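PDB 1OCU: sorting nexin-3, which binds phosphatidylinositol 3-phosphate and acts in the retrieval machinery that keeps late Golgi membrane proteins in place by direct interaction with their cytosolic tails. Local coordinates for residues V40-T45 with D59-C64; V78-S83 with V152-A157; M105-P110 with N132-S137. One frame throughout, in Å; residues are numbered along the deposited sequence.

The three contacts lie in the small sheet and helices round the phosphoinositide pocket of a PX domain. Interactions 1 and 2, with centres about 10 Å apart, share that sheet: Tyr60 O lies 2.6 Å from Arg80 N, a probable hydrogen bond joining the middle strand to the third. Interaction 3, centred about 15 Å from interaction 1 and about 14 Å from interaction 2, fastens the proline-rich loop to helix 121-139. The same helix reaches the first strand, where Asn132 OD1 lies 2.8 Å from Val40 N. Interaction 2 carries the ligand contacts of Arg81 and Ser83, and the Leu109 side chain of interaction 3 stays about 8 Å from the lipid at nearest approach.

Interaction 1 (V40-T45 with D59-C64); sequences VHNPKT and DYEIIC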
loop_
_atom_site.group_PDB
_atom_site.type_symbol
_atom_site.label_atom_id
_atom_site.label_comp_id
_atom_site.label_asym_id
_atom_site.label_seq_id
_atom_site.Cartn_x
_atom_site.Cartn_y
_atom_site.Cartn_z
ATOM N N VAL A 40 -1.961 2.798 -6.844
ATOM C CA VAL A 40 -0.722 2.035 -6.863
ATOM C C VAL A 40 -0.379 1.829 -8.320
ATOM O O VAL A 40 -1.153 1.237 -9.058
ATOM C CB VAL A 40 -0.893 0.671 -6.200
ATOM C CG1 VAL A 40 0.406 -0.117 -6.299
ATOM C CG2 VAL A 40 -1.302 0.855 -4.754
ATOM N N HIS A 41 0.779 2.322 -8.736
ATOM C CA HIS A 41 1.193 2.196 -10.126
ATOM C C HIS A 41 2.706 2.339 -10.248
ATOM O O HIS A 41 3.430 2.249 -9.259
ATOM C CB HIS A 41 0.546 3.299 -10.959
ATOM C CG HIS A 41 1.147 4.649 -10.719
ATOM N ND1 HIS A 41 1.075 5.670 -11.640
ATOM C CD2 HIS A 41 1.876 5.128 -9.681
ATOM C CE1 HIS A 41 1.738 6.718 -11.182
ATOM N NE2 HIS A 41 2.235 6.414 -9.996
ATOM N N ASN A 42 3.162 2.577 -11.477
ATOM C CA ASN A 42 4.571 2.781 -11.781
ATOM C C ASN A 42 5.515 1.703 -11.233
ATOM O O ASN A 42 6.476 2.004 -10.523
ATOM C CB ASN A 42 4.987 4.152 -11.247
ATOM C CG ASN A 42 6.318 4.609 -11.789
ATOM O OD1 ASN A 42 6.994 5.437 -11.183
ATOM N ND2 ASN A 42 6.698 4.084 -12.947
ATOM N N PRO A 43 5.263 0.431 -11.570
ATOM C CA PRO A 43 6.130 -0.642 -11.078
ATOM C C PRO A 43 7.540 -0.560 -11.658
ATOM O O PRO A 43 7.729 -0.124 -12.787
ATOM C CB PRO A 43 5.391 -1.903 -11.511
ATOM C CG PRO A 43 4.741 -1.469 -12.790
ATOM C CD PRO A 43 4.204 -0.105 -12.440
ATOM N N LYS A 44 8.525 -0.968 -10.871
ATOM C CA LYS A 44 9.921 -0.949 -11.298
ATOM C C LYS A 44 10.668 -2.138 -10.710
ATOM O O LYS A 44 10.484 -2.477 -9.543
ATOM C CB LYS A 44 10.596 0.356 -10.861
ATOM C CG LYS A 44 10.084 1.582 -11.595
ATOM C CD LYS A 44 10.820 2.840 -11.168
ATOM C CE LYS A 44 10.341 4.054 -11.956
ATOM N NZ LYS A 44 10.951 5.308 -11.428
ATOM N N THR A 45 11.497 -2.781 -11.527
ATOM C CA THR A 45 12.270 -3.929 -11.069
ATOM C C THR A 45 13.724 -3.503 -10.882
ATOM O O THR A 45 14.303 -2.847 -11.743
ATOM C CB THR A 45 12.152 -5.085 -12.056
ATOM O OG1 THR A 45 10.796 -5.542 -12.066
ATOM C CG2 THR A 45 13.067 -6.240 -11.652
ATOM N N ASP A 59 9.064 -3.278 -6.995
ATOM C CA ASP A 59 8.333 -2.490 -6.016
ATOM C C ASP A 59 7.373 -1.597 -6.776
ATOM O O ASP A 59 7.510 -1.417 -7.984
ATOM C CB ASP A 59 9.269 -1.694 -5.084
ATOM C CG ASP A 59 10.117 -0.676 -5.801
ATOM O OD1 ASP A 59 11.036 -0.146 -5.146
ATOM O OD2 ASP A 59 9.882 -0.385 -6.992
ATOM N N TYR A 60 6.386 -1.061 -6.073
ATOM C CA TYR A 60 5.381 -0.226 -6.713
ATOM C C TYR A 60 5.260 1.105 -6.004
ATOM O O TYR A 60 5.566 1.218 -4.809
ATOM C CB TYR A 60 4.026 -0.943 -6.686
ATOM C CG TYR A 60 4.083 -2.362 -7.197
ATOM C CD1 TYR A 60 4.735 -3.355 -6.471
ATOM C CD2 TYR A 60 3.547 -2.693 -8.439
ATOM C CE1 TYR A 60 4.866 -4.647 -6.972
ATOM C CE2 TYR A 60 3.668 -3.981 -8.956
ATOM C CZ TYR A 60 4.335 -4.954 -8.220
ATOM O OH TYR A 60 4.498 -6.217 -8.747
ATOM N N GLU A 61 4.819 2.119 -6.734
ATOM C CA GLU A 61 4.655 3.419 -6.115
ATOM C C GLU A 61 3.224 3.626 -5.658
ATOM O O GLU A 61 2.274 3.373 -6.407
ATOM C CB GLU A 61 5.018 4.549 -7.076
ATOM C CG GLU A 61 4.813 5.913 -6.447
ATOM C CD GLU A 61 4.996 7.047 -7.420
ATOM O OE1 GLU A 61 6.133 7.232 -7.910
ATOM O OE2 GLU A 61 3.996 7.753 -7.692
ATOM N N ILE A 62 3.082 4.066 -4.412
ATOM C CA ILE A 62 1.775 4.373 -3.853
ATOM C C ILE A 62 1.739 5.903 -3.786
ATOM O O ILE A 62 2.601 6.523 -3.156
ATOM C CB ILE A 62 1.588 3.805 -2.411
ATOM C CG1 ILE A 62 1.713 2.281 -2.405
ATOM C CG2 ILE A 62 0.198 4.169 -1.873
ATOM C CD1 ILE A 62 3.097 1.783 -2.726
ATOM N N ILE A 63 0.777 6.514 -4.470
ATOM C CA ILE A 63 0.646 7.962 -4.426
ATOM C C ILE A 63 -0.712 8.250 -3.798
ATOM O O ILE A 63 -1.722 7.644 -4.158
ATOM C CB ILE A 63 0.761 8.608 -5.826
ATOM C CG1 ILE A 63 0.730 10.130 -5.678
ATOM C CG2 ILE A 63 -0.363 8.136 -6.728
ATOM C CD1 ILE A 63 1.352 10.877 -6.824
ATOM N N CYS A 64 -0.727 9.170 -2.843
ATOM C CA CYS A 64 -1.947 9.482 -2.119
ATOM C C CYS A 64 -2.127 10.972 -1.841
ATOM O O CYS A 64 -1.173 11.678 -1.495
ATOM C CB CYS A 64 -1.927 8.696 -0.804
ATOM S SG CYS A 64 -3.294 8.970 0.340
#
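His41 and Glu61 form a hydrogen-bonded pair in the antiparallel beta hairpin of the PX domain, strands 36-46 and 57-66, and their side chains run next to each other in the same direction. The imidazole offers NE2 to Glu61 OE2 at 3.2 Å. That oxygen lies in the plane of the ring, yet the N-H meets it from above the carboxylate plane, the two flat groups being turned 70° apart. The ring gets there because His41 CG stands between the backbone N and the carbonyl carbon (chi1 73°), while the Glu61 chain is extended; Asn42 CB covers part of one imidazole face.

On the face that carries Val40 and Ile62 the contacts are apolar. Val40 divides its branches, CG1 lying 3.7 Å from Tyr60 CB and CG2 4.1 Å from Ile62 CG1, and it also packs on Met135 of helix 121-139. Between His41 and Lys44 the first strand holds one residue more than its partner, a beta bulge in which Asn42 adopts a left-handed backbone conformation. Pro43, within the bulge, sets CB 3.7 Å from Tyr60 CD2. The Tyr60 side chain also touches Arg127, which binds phosphatidylinositol 3-phosphate.

Beyond the bulge Asp59 directs its carboxylate to Arg79 in a salt bridge and to His46, while its backbone pairs with Lys44. Asp59 N donates to Lys44 O at 3.0 Å; in return Asp59 O receives Lys44 N at 3.1 Å and a CA-H contact from Pro43 CA at 3.5 Å.

Interaction 2 (V78-S83 with V152-A157); sequences VRRRYS and VRFIEA. With PIB (2-(butanoyloxy)-1-{[(hydroxy{[2,3,4,6-tetrahydroxy-5-(phosphonooxy)cyclohexyl]oxy}phosphoryl)oxy]methyl}ethyl butanoate), chain C.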
loop_
_atom_site.group_PDB
_atom_site.type_symbol
_atom_site.label_atom_id
_atom_site.label_comp_id
_atom_site.label_asym_id
_atom_site.label_seq_id
_atom_site.Cartn_x
_atom_site.Cartn_y
_atom_site.Cartn_z
ATOM N N VAL A 78 5.293 7.025 -2.027
ATOM C CA VAL A 78 6.247 6.061 -1.513
ATOM C C VAL A 78 6.262 4.839 -2.418
ATOM O O VAL A 78 5.398 4.678 -3.277
ATOM C CB VAL A 78 5.888 5.637 -0.073
ATOM C CG1 VAL A 78 5.763 6.880 0.815
ATOM C CG2 VAL A 78 4.587 4.854 -0.059
ATOM N N ARG A 79 7.263 3.991 -2.239
ATOM C CA ARG A 79 7.380 2.791 -3.040
ATOM C C ARG A 79 7.336 1.611 -2.087
ATOM O O ARG A 79 7.906 1.662 -0.994
ATOM C CB ARG A 79 8.682 2.812 -3.861
ATOM C CG ARG A 79 8.752 3.957 -4.905
ATOM C CD ARG A 79 9.829 3.699 -5.972
ATOM N NE ARG A 79 9.475 2.538 -6.783
ATOM C CZ ARG A 79 8.666 2.574 -7.840
ATOM N NH1 ARG A 79 8.139 3.723 -8.239
ATOM N NH2 ARG A 79 8.341 1.444 -8.464
ATOM N N ARG A 80 6.640 0.556 -2.493
ATOM C CA ARG A 80 6.501 -0.614 -1.652
ATOM C C ARG A 80 6.599 -1.923 -2.429
ATOM O O ARG A 80 6.165 -2.020 -3.579
ATOM C CB ARG A 80 5.152 -0.566 -0.918
ATOM C CG ARG A 80 4.962 0.625 0.030
ATOM C CD ARG A 80 5.723 0.423 1.322
ATOM N NE ARG A 80 5.387 1.414 2.339
ATOM C CZ ARG A 80 6.015 2.573 2.524
ATOM N NH1 ARG A 80 7.036 2.914 1.755
ATOM N NH2 ARG A 80 5.618 3.392 3.492
ATOM N N ARG A 81 7.170 -2.922 -1.764
ATOM C CA ARG A 81 7.335 -4.271 -2.287
ATOM C C ARG A 81 6.081 -5.049 -1.929
ATOM O O ARG A 81 5.393 -4.709 -0.965
ATOM C CB ARG A 81 8.475 -4.982 -1.573
ATOM C CG ARG A 81 9.853 -4.812 -2.092
ATOM C CD ARG A 81 10.548 -6.133 -1.798
ATOM N NE ARG A 81 11.986 -6.010 -1.691
ATOM C CZ ARG A 81 12.810 -7.044 -1.631
ATOM N NH1 ARG A 81 14.108 -6.826 -1.530
ATOM N NH2 ARG A 81 12.337 -8.283 -1.687
ATOM N N TYR A 82 5.824 -6.136 -2.652
ATOM C CA TYR A 82 4.657 -6.952 -2.366
ATOM C C TYR A 82 4.730 -7.490 -0.941
ATOM O O TYR A 82 3.733 -7.518 -0.234
ATOM C CB TYR A 82 4.546 -8.113 -3.363
ATOM C CG TYR A 82 3.363 -9.014 -3.099
ATOM C CD1 TYR A 82 3.472 -10.116 -2.254
ATOM C CD2 TYR A 82 2.118 -8.739 -3.661
ATOM C CE1 TYR A 82 2.364 -10.926 -1.974
ATOM C CE2 TYR A 82 1.008 -9.539 -3.386
ATOM C CZ TYR A 82 1.136 -10.625 -2.545
ATOM O OH TYR A 82 0.027 -11.394 -2.257
ATOM N N SER A 83 5.910 -7.923 -0.517
ATOM C CA SER A 83 6.058 -8.438 0.845
ATOM C C SER A 83 5.835 -7.306 1.847
ATOM O O SER A 83 5.506 -7.564 2.997
ATOM C CB SER A 83 7.446 -9.061 1.056
ATOM O OG SER A 83 8.458 -8.120 0.754
ATOM N N VAL A 152 -1.665 5.058 8.050
ATOM C CA VAL A 152 -1.005 6.320 7.751
ATOM C C VAL A 152 0.485 6.080 7.523
ATOM O O VAL A 152 1.070 6.577 6.562
ATOM C CB VAL A 152 -1.203 7.335 8.906
ATOM C CG1 VAL A 152 -0.392 8.593 8.642
ATOM C CG2 VAL A 152 -2.687 7.680 9.047
ATOM N N ARG A 153 1.093 5.307 8.412
ATOM C CA ARG A 153 2.505 4.995 8.303
ATOM C C ARG A 153 2.838 4.305 6.967
ATOM O O ARG A 153 3.824 4.651 6.310
ATOM C CB ARG A 153 2.926 4.107 9.477
ATOM C CG ARG A 153 4.385 3.733 9.465
ATOM C CD ARG A 153 4.831 3.151 10.801
ATOM N NE ARG A 153 6.269 2.883 10.792
ATOM C CZ ARG A 153 6.826 1.747 10.378
ATOM N NH1 ARG A 153 8.146 1.610 10.399
ATOM N NH2 ARG A 153 6.070 0.738 9.972
ATOM N N PHE A 154 2.016 3.336 6.564
ATOM C CA PHE A 154 2.263 2.625 5.314
ATOM C C PHE A 154 2.251 3.576 4.127
ATOM O O PHE A 154 3.048 3.430 3.201
ATOM C CB PHE A 154 1.210 1.538 5.094
ATOM C CG PHE A 154 1.529 0.601 3.957
ATOM C CD1 PHE A 154 2.614 -0.268 4.037
ATOM C CD2 PHE A 154 0.750 0.596 2.799
ATOM C CE1 PHE A 154 2.923 -1.133 2.983
ATOM C CE2 PHE A 154 1.050 -0.262 1.742
ATOM C CZ PHE A 154 2.142 -1.132 1.832
ATOM N N ILE A 155 1.359 4.563 4.171
ATOM C CA ILE A 155 1.212 5.535 3.093
ATOM C C ILE A 155 2.206 6.682 3.112
ATOM O O ILE A 155 2.510 7.254 2.064
ATOM C CB ILE A 155 -0.212 6.149 3.098
ATOM C CG1 ILE A 155 -1.236 5.083 2.707
ATOM C CG2 ILE A 155 -0.290 7.350 2.154
ATOM C CD1 ILE A 155 -2.670 5.578 2.714
ATOM N N GLU A 156 2.743 7.006 4.282
ATOM C CA GLU A 156 3.645 8.149 4.380
ATOM C C GLU A 156 5.147 7.954 4.548
ATOM O O GLU A 156 5.926 8.731 4.002
ATOM C CB GLU A 156 3.155 9.074 5.496
ATOM C CG GLU A 156 1.874 9.804 5.169
ATOM C CD GLU A 156 1.432 10.738 6.283
ATOM O OE1 GLU A 156 0.507 11.547 6.046
ATOM O OE2 GLU A 156 2.007 10.662 7.393
ATOM N N ALA A 157 5.550 6.947 5.315
ATOM C CA ALA A 157 6.965 6.694 5.575
ATOM C C ALA A 157 7.768 6.354 4.327
ATOM O O ALA A 157 7.270 5.701 3.413
ATOM C CB ALA A 157 7.104 5.574 6.596
HETATM C C1 PIB C . 7.087 -14.362 -2.148
HETATM C C2 PIB C . 7.251 -12.893 -1.678
HETATM C C3 PIB C . 7.654 -12.025 -2.878
HETATM C C4 PIB C . 6.582 -12.139 -4.053
HETATM C C5 PIB C . 6.498 -13.625 -4.526
HETATM C C6 PIB C . 6.032 -14.493 -3.294
HETATM O O1 PIB C . 6.704 -15.137 -1.008
HETATM O O2 PIB C . 6.019 -12.439 -1.144
HETATM O O3 PIB C . 7.792 -10.706 -2.338
HETATM O O4 PIB C . 6.991 -11.342 -5.165
HETATM O O5 PIB C . 5.542 -13.744 -5.566
HETATM O O6 PIB C . 5.933 -15.858 -3.686
HETATM P P1 PIB C . 7.678 -16.102 -0.211
HETATM O O11 PIB C . 7.044 -16.318 1.232
HETATM O O12 PIB C . 9.118 -15.483 -0.103
HETATM O O13 PIB C . 7.726 -17.514 -1.021
HETATM P P3 PIB C . 8.809 -9.604 -2.883
HETATM O O31 PIB C . 8.400 -9.208 -4.348
HETATM O O32 PIB C . 10.259 -10.236 -2.862
HETATM O O33 PIB C . 8.652 -8.338 -1.961
HETATM C C7 PIB C . 8.545 -17.710 -2.170
HETATM C C8 PIB C . 8.808 -19.210 -2.238
#
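The strand that leads into the Arg81 and Ser83 part of the PX domain's phosphoinositide site is tied, through Arg80, to the C-terminal end of helix 149-156. The Arg80 guanidinium grips a single atom end-on: NH2 reaches Ala157 O at 2.8 Å and NH1 reaches the same oxygen at 3.3 Å. Both nitrogens come from one face of the carbonyl plane, although the oxygen itself lies in the guanidinium plane. A further bond from NH1 to Arg79 O, at 3.1 Å, helps to fix the rotation of the group. The positive charge stands where the helix runs out at Ala157, a placing that would be expected to suit the negative end of the helix dipole.

A bend in the arginine chain (chi2 -77°) carries it across the Phe154 side chain, and the two run antiparallel alongside one another. Arg80 NE sits over one face of the ring, 3.6 Å from Phe154 CE1, with the guanidinium turned 79° to it; the cation-pi attraction is long and at most weak. Val78 CG2 covers part of a guanidinium face, and Val78 CG1 packs 3.2 Å from Ala157 O. A leucine in place of Arg80 has neither donor, and the helix end would probably lose its polar tie to the strand, with Ala157 O left without its mate.

One residue farther on, Arg81 occupies the N-cap position of helix 82-89, and Arg81 NH2 makes a weak bond to O32 of the lipid's 3-phosphate; Glu86, Lys112, Ile113 and Arg127 also bind the lipid. Ser83 takes a second oxygen of the same phosphate, O33, twice, through its backbone N at 3.1 Å and its OG at 2.7 Å.

Interaction 3 (M105-P110 with N132-S137); sequences MVPHLP and NTWMQS
The indole of Trp134 has Leu109 over one face and the Pro107 carbonyl at its edge. Leu109 CD2 stands above the middle of the ring system, 3.5 Å from the centroid of the six-membered ring and 18° off its normal, a CH-pi contact in which a single methyl does the touching. At the edge, NE1 donates to Pro107 O at 2.7 Å along an almost straight N-H...O line of 169°. The oxygen lies in the indole plane, but the N-H arrives from above the carbonyl plane, away from a lone pair. Having CG anti to the backbone N (chi1 -172°), Trp134 extends from its helix toward the loop and offers the loop both nitrogen and face.

Smaller contacts surround the indole. Val106 CG1 approaches CZ2 of Trp134 obliquely at 3.9 Å, and Pro107 CG rests 3.8 Å from Trp134 CD1. His108 O lies 3.4 Å from the same CD1, again obliquely. Face and edge together hold the indole's tilt, and its polar N-H is satisfied by the backbone it packs against.

Pro107 to Pro110 form the PxxP motif of the PX domain's proline-rich loop, which leads on to Lys112 of the lipid site. Arg89 of helix 82-89 also donates to Pro107 O, so the carbonyl joins two helices through one atom. Trp134 touches Phe88 of that helix, Leu109 packs on Leu131 one turn back in helix 121-139, and Met135 turns the other way, toward Ile38 of strand 36-46 and Leu151 of helix 149-156.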
loop_
_atom_site.group_PDB
_atom_site.type_symbol
_atom_site.label_atom_id
_atom_site.label_comp_id
_atom_site.label_asym_id
_atom_site.label_seq_id
_atom_site.Cartn_x
_atom_site.Cartn_y
_atom_site.Cartn_z
ATOM N N MET A 105 -13.328 -6.618 8.631
ATOM C CA MET A 105 -12.421 -7.500 7.919
ATOM C C MET A 105 -11.594 -6.861 6.811
ATOM O O MET A 105 -12.038 -5.945 6.126
ATOM C CB MET A 105 -13.213 -8.676 7.354
ATOM C CG MET A 105 -14.035 -9.403 8.402
ATOM S SD MET A 105 -14.917 -10.822 7.733
ATOM C CE MET A 105 -13.973 -12.159 8.406
ATOM N N VAL A 106 -10.377 -7.366 6.645
ATOM C CA VAL A 106 -9.467 -6.878 5.620
ATOM C C VAL A 106 -9.404 -7.916 4.517
ATOM O O VAL A 106 -9.110 -9.080 4.775
ATOM C CB VAL A 106 -8.047 -6.671 6.184
ATOM C CG1 VAL A 106 -7.105 -6.202 5.078
ATOM C CG2 VAL A 106 -8.085 -5.664 7.323
ATOM N N PRO A 107 -9.697 -7.516 3.271
ATOM C CA PRO A 107 -9.645 -8.490 2.174
ATOM C C PRO A 107 -8.220 -9.008 2.012
ATOM O O PRO A 107 -7.270 -8.293 2.331
ATOM C CB PRO A 107 -10.107 -7.673 0.962
ATOM C CG PRO A 107 -9.648 -6.282 1.289
ATOM C CD PRO A 107 -9.988 -6.161 2.766
ATOM N N HIS A 108 -8.060 -10.242 1.534
ATOM C CA HIS A 108 -6.709 -10.757 1.343
ATOM C C HIS A 108 -6.089 -10.120 0.112
ATOM O O HIS A 108 -6.793 -9.631 -0.774
ATOM C CB HIS A 108 -6.690 -12.285 1.215
ATOM C CG HIS A 108 -7.955 -12.866 0.675
ATOM N ND1 HIS A 108 -8.852 -13.550 1.467
ATOM C CD2 HIS A 108 -8.477 -12.859 -0.573
ATOM C CE1 HIS A 108 -9.875 -13.941 0.728
ATOM N NE2 HIS A 108 -9.674 -13.535 -0.513
ATOM N N LEU A 109 -4.764 -10.105 0.084
ATOM C CA LEU A 109 -4.015 -9.521 -1.019
ATOM C C LEU A 109 -4.111 -10.407 -2.252
ATOM O O LEU A 109 -4.456 -11.574 -2.139
ATOM C CB LEU A 109 -2.554 -9.348 -0.600
ATOM C CG LEU A 109 -2.280 -8.187 0.351
ATOM C CD1 LEU A 109 -0.971 -8.410 1.080
ATOM C CD2 LEU A 109 -2.250 -6.896 -0.442
ATOM N N PRO A 110 -3.803 -9.860 -3.441
ATOM C CA PRO A 110 -3.850 -10.592 -4.714
ATOM C C PRO A 110 -3.257 -11.995 -4.687
ATOM O O PRO A 110 -3.869 -12.923 -5.213
ATOM C CB PRO A 110 -3.142 -9.647 -5.701
ATOM C CG PRO A 110 -2.439 -8.640 -4.828
ATOM C CD PRO A 110 -3.375 -8.474 -3.671
ATOM N N ASN A 132 -3.590 -2.046 -6.494
ATOM C CA ASN A 132 -4.300 -0.780 -6.616
ATOM C C ASN A 132 -5.695 -0.908 -6.001
ATOM O O ASN A 132 -6.085 -0.114 -5.139
ATOM C CB ASN A 132 -4.418 -0.374 -8.088
ATOM C CG ASN A 132 -5.005 1.025 -8.271
ATOM O OD1 ASN A 132 -4.439 2.013 -7.801
ATOM N ND2 ASN A 132 -6.141 1.110 -8.958
ATOM N N THR A 133 -6.434 -1.919 -6.441
ATOM C CA THR A 133 -7.787 -2.176 -5.960
ATOM C C THR A 133 -7.802 -2.438 -4.465
ATOM O O THR A 133 -8.636 -1.908 -3.733
ATOM C CB THR A 133 -8.405 -3.403 -6.688
ATOM O OG1 THR A 133 -8.549 -3.100 -8.082
ATOM C CG2 THR A 133 -9.778 -3.761 -6.104
ATOM N N TRP A 134 -6.875 -3.272 -4.018
ATOM C CA TRP A 134 -6.777 -3.614 -2.607
ATOM C C TRP A 134 -6.521 -2.369 -1.747
ATOM O O TRP A 134 -7.174 -2.170 -0.729
ATOM C CB TRP A 134 -5.645 -4.623 -2.402
ATOM C CG TRP A 134 -5.579 -5.198 -1.025
ATOM C CD1 TRP A 134 -6.275 -6.262 -0.553
ATOM C CD2 TRP A 134 -4.780 -4.719 0.063
ATOM N NE1 TRP A 134 -5.959 -6.486 0.771
ATOM C CE2 TRP A 134 -5.043 -5.548 1.172
ATOM C CE3 TRP A 134 -3.862 -3.666 0.204
ATOM C CZ2 TRP A 134 -4.425 -5.364 2.415
ATOM C CZ3 TRP A 134 -3.244 -3.481 1.440
ATOM C CH2 TRP A 134 -3.530 -4.329 2.530
ATOM N N MET A 135 -5.577 -1.536 -2.174
ATOM C CA MET A 135 -5.201 -0.332 -1.442
ATOM C C MET A 135 -6.336 0.692 -1.359
ATOM O O MET A 135 -6.567 1.279 -0.297
ATOM C CB MET A 135 -3.963 0.298 -2.093
ATOM C CG MET A 135 -3.205 1.316 -1.238
ATOM S SD MET A 135 -2.515 0.598 0.287
ATOM C CE MET A 135 -3.500 1.464 1.543
ATOM N N GLN A 136 -7.044 0.909 -2.466
ATOM C CA GLN A 136 -8.150 1.867 -2.464
ATOM C C GLN A 136 -9.271 1.405 -1.536
ATOM O O GLN A 136 -9.930 2.218 -0.887
ATOM C CB GLN A 136 -8.691 2.072 -3.883
ATOM C CG GLN A 136 -7.645 2.652 -4.826
ATOM C CD GLN A 136 -8.150 2.850 -6.240
ATOM O OE1 GLN A 136 -8.994 2.093 -6.722
ATOM N NE2 GLN A 136 -7.608 3.849 -6.927
ATOM N N SER A 137 -9.474 0.095 -1.462
ATOM C CA SER A 137 -10.506 -0.454 -0.599
ATOM C C SER A 137 -10.135 -0.307 0.871
ATOM O O SER A 137 -10.951 0.109 1.695
ATOM C CB SER A 137 -10.738 -1.925 -0.932
ATOM O OG SER A 137 -11.379 -2.582 0.147
#